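PDB 2ZC0: alanine glyoxylate transaminase from Thermococcus litoralis, which probably catalyses pyridoxal-phosphate-dependent transfer of the amino group from alanine to glyoxylate. Local coordinates for residues V125-P130 / A144-V149; I314-L319 / M335-F340. All blocks are in the same frame, centred on the assembly; numbering follows the deposited sequence.

Overall arrangement
The two contacts lie in different parts of a class I aminotransferase chain, with centres about 25 Å apart, and share no helix or strand. Interaction 1 joins neighbouring parallel strands of the large mixed sheet and is partly buried: most of its buried residues are apolar, though Thr127 and Glu128 are buried with them, while Lys145 is exposed to solvent. Interaction 2 is a wholly apolar, buried contact between helix 295-322 and strand 336-340, further along the chain. The chemistry follows the architecture. Strand on strand, backbone amides and carbonyls do most of the joining, and side chains spread to the two faces of the sheet; helix on strand, no hydrogen bond crosses, and aliphatic, sulfur and aromatic groups meet instead.

Interaction 1. Residues V125-P130 / A144-V149; sequences VITENP and AKIEGV
Val125 N lies 2.8 Å from Lys145 O, and the bond is fairly straight, with 160° at the hydrogen. Next along the ladder Glu147 N gives its hydrogen to Val125 O, while Glu147 O receives Thr127 N at 3.0 Å and the alpha C-H of Ile126. Two further links, Val149 N to Thr127 O and Asn129 N to Val149 O, are bent and weak. This parallel pairing closes the beta-alpha-beta unit of strand 124-129, helix 133-140 and strand 145-152. Val125, Thr127 and Ile146 face that helix; Ile146 also touches Glu140, a residue seen to bind zinc in this protein. Beta-branched residues suit the extended backbone. With chi1 at 68°, Thr127 OG1 lies between its own N and carbonyl carbon, where it bonds to Glu128 O at 2.9 Å and meets Ile146 CG2 at 3.7 Å. A valine in place of Thr127 would probably leave Glu128 O without that hydroxyl donor. On the other face Ile126 CG1 packs against Val149 CG2 at 3.6 Å, and both side chains also touch Met156. Gly148 fits beside Asn129, since a beta carbon there would collide with Asn129 CB; the Asn129 amide bonds outside the pair, OD1 to Thr370 N and ND2 to Asp371 OD2.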
loop_
_atom_site.group_PDB
_atom_site.type_symbol
_atom_site.label_atom_id
_atom_site.label_comp_id
_atom_site.label_asym_id
_atom_site.label_seq_id
_atom_site.Cartn_x
_atom_site.Cartn_y
_atom_site.Cartn_z
ATOM N N VAL A 125 13.050 -8.782 -0.503
ATOM C CA VAL A 125 13.031 -10.229 -0.444
ATOM C C VAL A 125 14.309 -10.648 -1.153
ATOM O O VAL A 125 14.599 -10.164 -2.249
ATOM C CB VAL A 125 11.790 -10.844 -1.150
ATOM C CG1 VAL A 125 11.507 -10.141 -2.429
ATOM C CG2 VAL A 125 12.035 -12.308 -1.416
ATOM N N ILE A 126 15.098 -11.507 -0.514
ATOM C CA ILE A 126 16.343 -11.940 -1.119
ATOM C C ILE A 126 16.153 -13.238 -1.886
ATOM O O ILE A 126 15.412 -14.123 -1.465
ATOM C CB ILE A 126 17.479 -12.028 -0.046
ATOM C CG1 ILE A 126 18.587 -12.983 -0.485
ATOM C CG2 ILE A 126 16.915 -12.424 1.281
ATOM C CD1 ILE A 126 18.251 -14.454 -0.302
ATOM N N THR A 127 16.814 -13.324 -3.035
ATOM C CA THR A 127 16.729 -14.484 -3.911
ATOM C C THR A 127 18.121 -14.815 -4.430
ATOM O O THR A 127 19.093 -14.136 -4.110
ATOM C CB THR A 127 15.871 -14.169 -5.143
ATOM O OG1 THR A 127 16.558 -13.209 -5.957
ATOM C CG2 THR A 127 14.530 -13.579 -4.724
ATOM N N GLU A 128 18.214 -15.864 -5.235
ATOM C CA GLU A 128 19.489 -16.231 -5.849
ATOM C C GLU A 128 19.625 -15.278 -7.040
ATOM O O GLU A 128 18.663 -14.583 -7.382
ATOM C CB GLU A 128 19.435 -17.691 -6.324
ATOM C CG GLU A 128 19.559 -18.705 -5.190
ATOM C CD GLU A 128 18.622 -19.887 -5.335
ATOM O OE1 GLU A 128 17.806 -19.902 -6.277
ATOM O OE2 GLU A 128 18.690 -20.807 -4.490
ATOM N N ASN A 129 20.815 -15.199 -7.635
ATOM C CA ASN A 129 21.024 -14.359 -8.822
ATOM C C ASN A 129 21.807 -15.186 -9.833
ATOM O O ASN A 129 22.981 -15.503 -9.606
ATOM C CB ASN A 129 21.792 -13.068 -8.484
ATOM C CG ASN A 129 21.911 -12.118 -9.692
ATOM O OD1 ASN A 129 21.103 -12.178 -10.627
ATOM N ND2 ASN A 129 22.903 -11.231 -9.661
ATOM N N PRO A 130 21.161 -15.570 -10.952
ATOM C CA PRO A 130 19.766 -15.271 -11.307
ATOM C C PRO A 130 18.767 -16.130 -10.527
ATOM O O PRO A 130 19.157 -16.919 -9.665
ATOM C CB PRO A 130 19.721 -15.604 -12.788
ATOM C CG PRO A 130 20.580 -16.854 -12.819
ATOM C CD PRO A 130 21.782 -16.412 -11.993
ATOM N N ALA A 144 7.372 -5.823 -3.764
ATOM C CA ALA A 144 8.636 -6.217 -3.145
ATOM C C ALA A 144 9.865 -5.674 -3.869
ATOM O O ALA A 144 9.816 -5.374 -5.061
ATOM C CB ALA A 144 8.730 -7.754 -3.075
ATOM N N LYS A 145 10.963 -5.580 -3.123
ATOM C CA LYS A 145 12.249 -5.125 -3.635
ATOM C C LYS A 145 13.148 -6.364 -3.647
ATOM O O LYS A 145 13.383 -6.979 -2.602
ATOM C CB LYS A 145 12.847 -4.075 -2.703
ATOM C CG LYS A 145 13.776 -3.089 -3.374
ATOM C CD LYS A 145 14.984 -3.754 -4.015
ATOM C CE LYS A 145 15.796 -2.730 -4.811
ATOM N NZ LYS A 145 16.909 -3.358 -5.568
ATOM N N ILE A 146 13.660 -6.732 -4.812
ATOM C CA ILE A 146 14.501 -7.915 -4.898
ATOM C C ILE A 146 16.010 -7.683 -4.776
ATOM O O ILE A 146 16.570 -6.807 -5.432
ATOM C CB ILE A 146 14.183 -8.671 -6.209
ATOM C CG1 ILE A 146 12.776 -9.262 -6.089
ATOM C CG2 ILE A 146 15.216 -9.779 -6.476
ATOM C CD1 ILE A 146 12.259 -9.821 -7.351
ATOM N N GLU A 147 16.652 -8.453 -3.897
ATOM C CA GLU A 147 18.107 -8.397 -3.696
ATOM C C GLU A 147 18.619 -9.802 -3.987
ATOM O O GLU A 147 18.319 -10.741 -3.249
ATOM C CB GLU A 147 18.470 -8.037 -2.252
ATOM C CG GLU A 147 18.243 -6.588 -1.845
ATOM C CD GLU A 147 19.064 -5.597 -2.650
ATOM O OE1 GLU A 147 20.058 -6.008 -3.295
ATOM O OE2 GLU A 147 18.716 -4.396 -2.627
ATOM N N GLY A 148 19.377 -9.949 -5.069
ATOM C CA GLY A 148 19.907 -11.255 -5.427
ATOM C C GLY A 148 21.236 -11.582 -4.770
ATOM O O GLY A 148 21.951 -10.686 -4.329
ATOM N N VAL A 149 21.545 -12.876 -4.686
ATOM C CA VAL A 149 22.797 -13.383 -4.116
ATOM C C VAL A 149 23.361 -14.361 -5.160
ATOM O O VAL A 149 22.699 -15.322 -5.531
ATOM C CB VAL A 149 22.563 -14.173 -2.801
ATOM C CG1 VAL A 149 23.880 -14.782 -2.312
ATOM C CG2 VAL A 149 22.004 -13.257 -1.722
#

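Interaction 2. Residues I314-L319 / M335-F340; sequences IMLKAL and MFVMFF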
loop_
_atom_site.group_PDB
_atom_site.type_symbol
_atom_site.label_atom_id
_atom_site.label_comp_id
_atom_site.label_asym_id
_atom_site.label_seq_id
_atom_site.Cartn_x
_atom_site.Cartn_y
_atom_site.Cartn_z
ATOM N N ILE A 314 22.408 -36.153 -23.584
ATOM C CA ILE A 314 22.476 -35.847 -25.010
ATOM C C ILE A 314 22.753 -34.370 -25.268
ATOM O O ILE A 314 23.577 -34.036 -26.119
ATOM C CB ILE A 314 21.164 -36.265 -25.743
ATOM C CG1 ILE A 314 21.048 -37.790 -25.794
ATOM C CG2 ILE A 314 21.147 -35.723 -27.161
ATOM C CD1 ILE A 314 19.771 -38.290 -26.455
ATOM N N MET A 315 22.084 -33.476 -24.540
ATOM C CA MET A 315 22.313 -32.044 -24.749
ATOM C C MET A 315 23.713 -31.662 -24.291
ATOM O O MET A 315 24.370 -30.831 -24.912
ATOM C CB MET A 315 21.281 -31.188 -24.009
ATOM C CG MET A 315 21.542 -29.683 -24.179
ATOM S SD MET A 315 20.209 -28.586 -23.632
ATOM C CE MET A 315 19.042 -28.813 -24.959
ATOM N N LEU A 316 24.164 -32.268 -23.197
ATOM C CA LEU A 316 25.502 -31.994 -22.692
ATOM C C LEU A 316 26.540 -32.587 -23.643
ATOM O O LEU A 316 27.598 -31.996 -23.844
ATOM C CB LEU A 316 25.679 -32.580 -21.292
ATOM C CG LEU A 316 24.870 -31.886 -20.196
ATOM C CD1 LEU A 316 25.231 -32.507 -18.857
ATOM C CD2 LEU A 316 25.166 -30.389 -20.189
ATOM N N LYS A 317 26.232 -33.749 -24.228
ATOM C CA LYS A 317 27.144 -34.389 -25.179
ATOM C C LYS A 317 27.304 -33.494 -26.403
ATOM O O LYS A 317 28.412 -33.235 -26.861
ATOM C CB LYS A 317 26.607 -35.742 -25.672
ATOM C CG LYS A 317 26.941 -36.963 -24.825
ATOM C CD LYS A 317 26.794 -38.242 -25.675
ATOM C CE LYS A 317 26.230 -39.418 -24.877
ATOM N NZ LYS A 317 24.798 -39.218 -24.494
ATOM N N ALA A 318 26.177 -33.047 -26.936
ATOM C CA ALA A 318 26.172 -32.195 -28.109
ATOM C C ALA A 318 26.913 -30.892 -27.850
ATOM O O ALA A 318 27.698 -30.447 -28.679
ATOM C CB ALA A 318 24.742 -31.911 -28.535
ATOM N N LEU A 319 26.668 -30.288 -26.691
ATOM C CA LEU A 319 27.309 -29.026 -26.344
ATOM C C LEU A 319 28.819 -29.150 -26.214
ATOM O O LEU A 319 29.565 -28.376 -26.815
ATOM C CB LEU A 319 26.724 -28.472 -25.038
ATOM C CG LEU A 319 25.401 -27.697 -25.134
ATOM C CD1 LEU A 319 24.808 -27.521 -23.753
ATOM C CD2 LEU A 319 25.640 -26.346 -25.796
ATOM N N MET A 335 15.773 -29.410 -15.761
ATOM C CA MET A 335 15.486 -29.531 -17.187
ATOM C C MET A 335 16.113 -28.406 -18.001
ATOM O O MET A 335 15.982 -28.360 -19.223
ATOM C CB MET A 335 13.963 -29.537 -17.395
ATOM C CG MET A 335 13.241 -28.426 -16.652
ATOM S SD MET A 335 11.448 -28.415 -16.905
ATOM C CE MET A 335 11.359 -27.088 -17.906
ATOM N N PHE A 336 16.793 -27.494 -17.324
ATOM C CA PHE A 336 17.416 -26.393 -18.025
ATOM C C PHE A 336 18.925 -26.497 -17.953
ATOM O O PHE A 336 19.479 -27.210 -17.114
ATOM C CB PHE A 336 16.993 -25.052 -17.420
ATOM C CG PHE A 336 15.516 -24.781 -17.500
ATOM C CD1 PHE A 336 14.725 -24.820 -16.354
ATOM C CD2 PHE A 336 14.918 -24.474 -18.721
ATOM C CE1 PHE A 336 13.364 -24.553 -16.416
ATOM C CE2 PHE A 336 13.557 -24.206 -18.794
ATOM C CZ PHE A 336 12.775 -24.242 -17.640
ATOM N N VAL A 337 19.573 -25.778 -18.862
ATOM C CA VAL A 337 21.020 -25.692 -18.935
ATOM C C VAL A 337 21.252 -24.231 -19.273
ATOM O O VAL A 337 20.602 -23.696 -20.170
ATOM C CB VAL A 337 21.605 -26.562 -20.076
ATOM C CG1 VAL A 337 23.097 -26.246 -20.266
ATOM C CG2 VAL A 337 21.414 -28.041 -19.756
ATOM N N MET A 338 22.131 -23.565 -18.538
ATOM C CA MET A 338 22.416 -22.174 -18.847
ATOM C C MET A 338 23.696 -22.136 -19.655
ATOM O O MET A 338 24.760 -22.539 -19.180
ATOM C CB MET A 338 22.605 -21.321 -17.591
ATOM C CG MET A 338 22.732 -19.830 -17.900
ATOM S SD MET A 338 21.115 -19.081 -18.391
ATOM C CE MET A 338 20.683 -18.273 -16.881
ATOM N N PHE A 339 23.565 -21.657 -20.884
ATOM C CA PHE A 339 24.670 -21.516 -21.821
ATOM C C PHE A 339 25.133 -20.067 -21.766
ATOM O O PHE A 339 24.322 -19.154 -21.625
ATOM C CB PHE A 339 24.185 -21.829 -23.234
ATOM C CG PHE A 339 25.253 -21.717 -24.281
ATOM C CD1 PHE A 339 26.167 -22.752 -24.473
ATOM C CD2 PHE A 339 25.345 -20.582 -25.080
ATOM C CE1 PHE A 339 27.150 -22.657 -25.447
ATOM C CE2 PHE A 339 26.330 -20.477 -26.059
ATOM C CZ PHE A 339 27.234 -21.520 -26.242
ATOM N N PHE A 340 26.434 -19.854 -21.887
ATOM C CA PHE A 340 26.971 -18.506 -21.839
ATOM C C PHE A 340 27.708 -18.139 -23.117
ATOM O O PHE A 340 28.529 -18.912 -23.614
ATOM C CB PHE A 340 27.921 -18.367 -20.650
ATOM C CG PHE A 340 27.234 -18.419 -19.318
ATOM C CD1 PHE A 340 26.762 -17.255 -18.718
ATOM C CD2 PHE A 340 27.056 -19.633 -18.658
ATOM C CE1 PHE A 340 26.128 -17.298 -17.485
ATOM C CE2 PHE A 340 26.420 -19.683 -17.420
ATOM C CZ PHE A 340 25.958 -18.514 -16.835
#
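Met315 opens a helix-on-strand contact in the C-terminal part of the aminotransferase fold, where helix 295-322 lies against strand 336-340, which pairs with the antiparallel strand 377-381. The local axes run at 19° to each other and 10.6 Å apart, a spacing filled by apolar side chains. With CG anti to the backbone N (chi1 178°), the Met315 chain extends toward the strand and brings SD to 4.1 Å from Val337 CG2; the bend at chi3 then turns CE away from that valine. A flexible, unbranched thioether suits this place, since Met315 also fits against Ile390 and Ile394 of helix 389-404. Leu316 adds a lighter touch, its CD2 being 4.4 Å from Val337 CG2. One turn on from Met315, Leu319 points to the same side of the helix, and its backbone N bonds to Met315 O. Its CD1 meets Val337 CG1 tip to tip at 4.1 Å, so the branched valine serves Met315 and Leu316 with one methyl and Leu319 with the other. Leu319 CD2 goes to Phe339, whose flat, bulky phenyl group also meets the ring of Tyr401, at about 75°. Leu319 CD2 approaches obliquely, 3.9 Å from Phe339 CD1 and 4.0 Å from CE1 of the same ring.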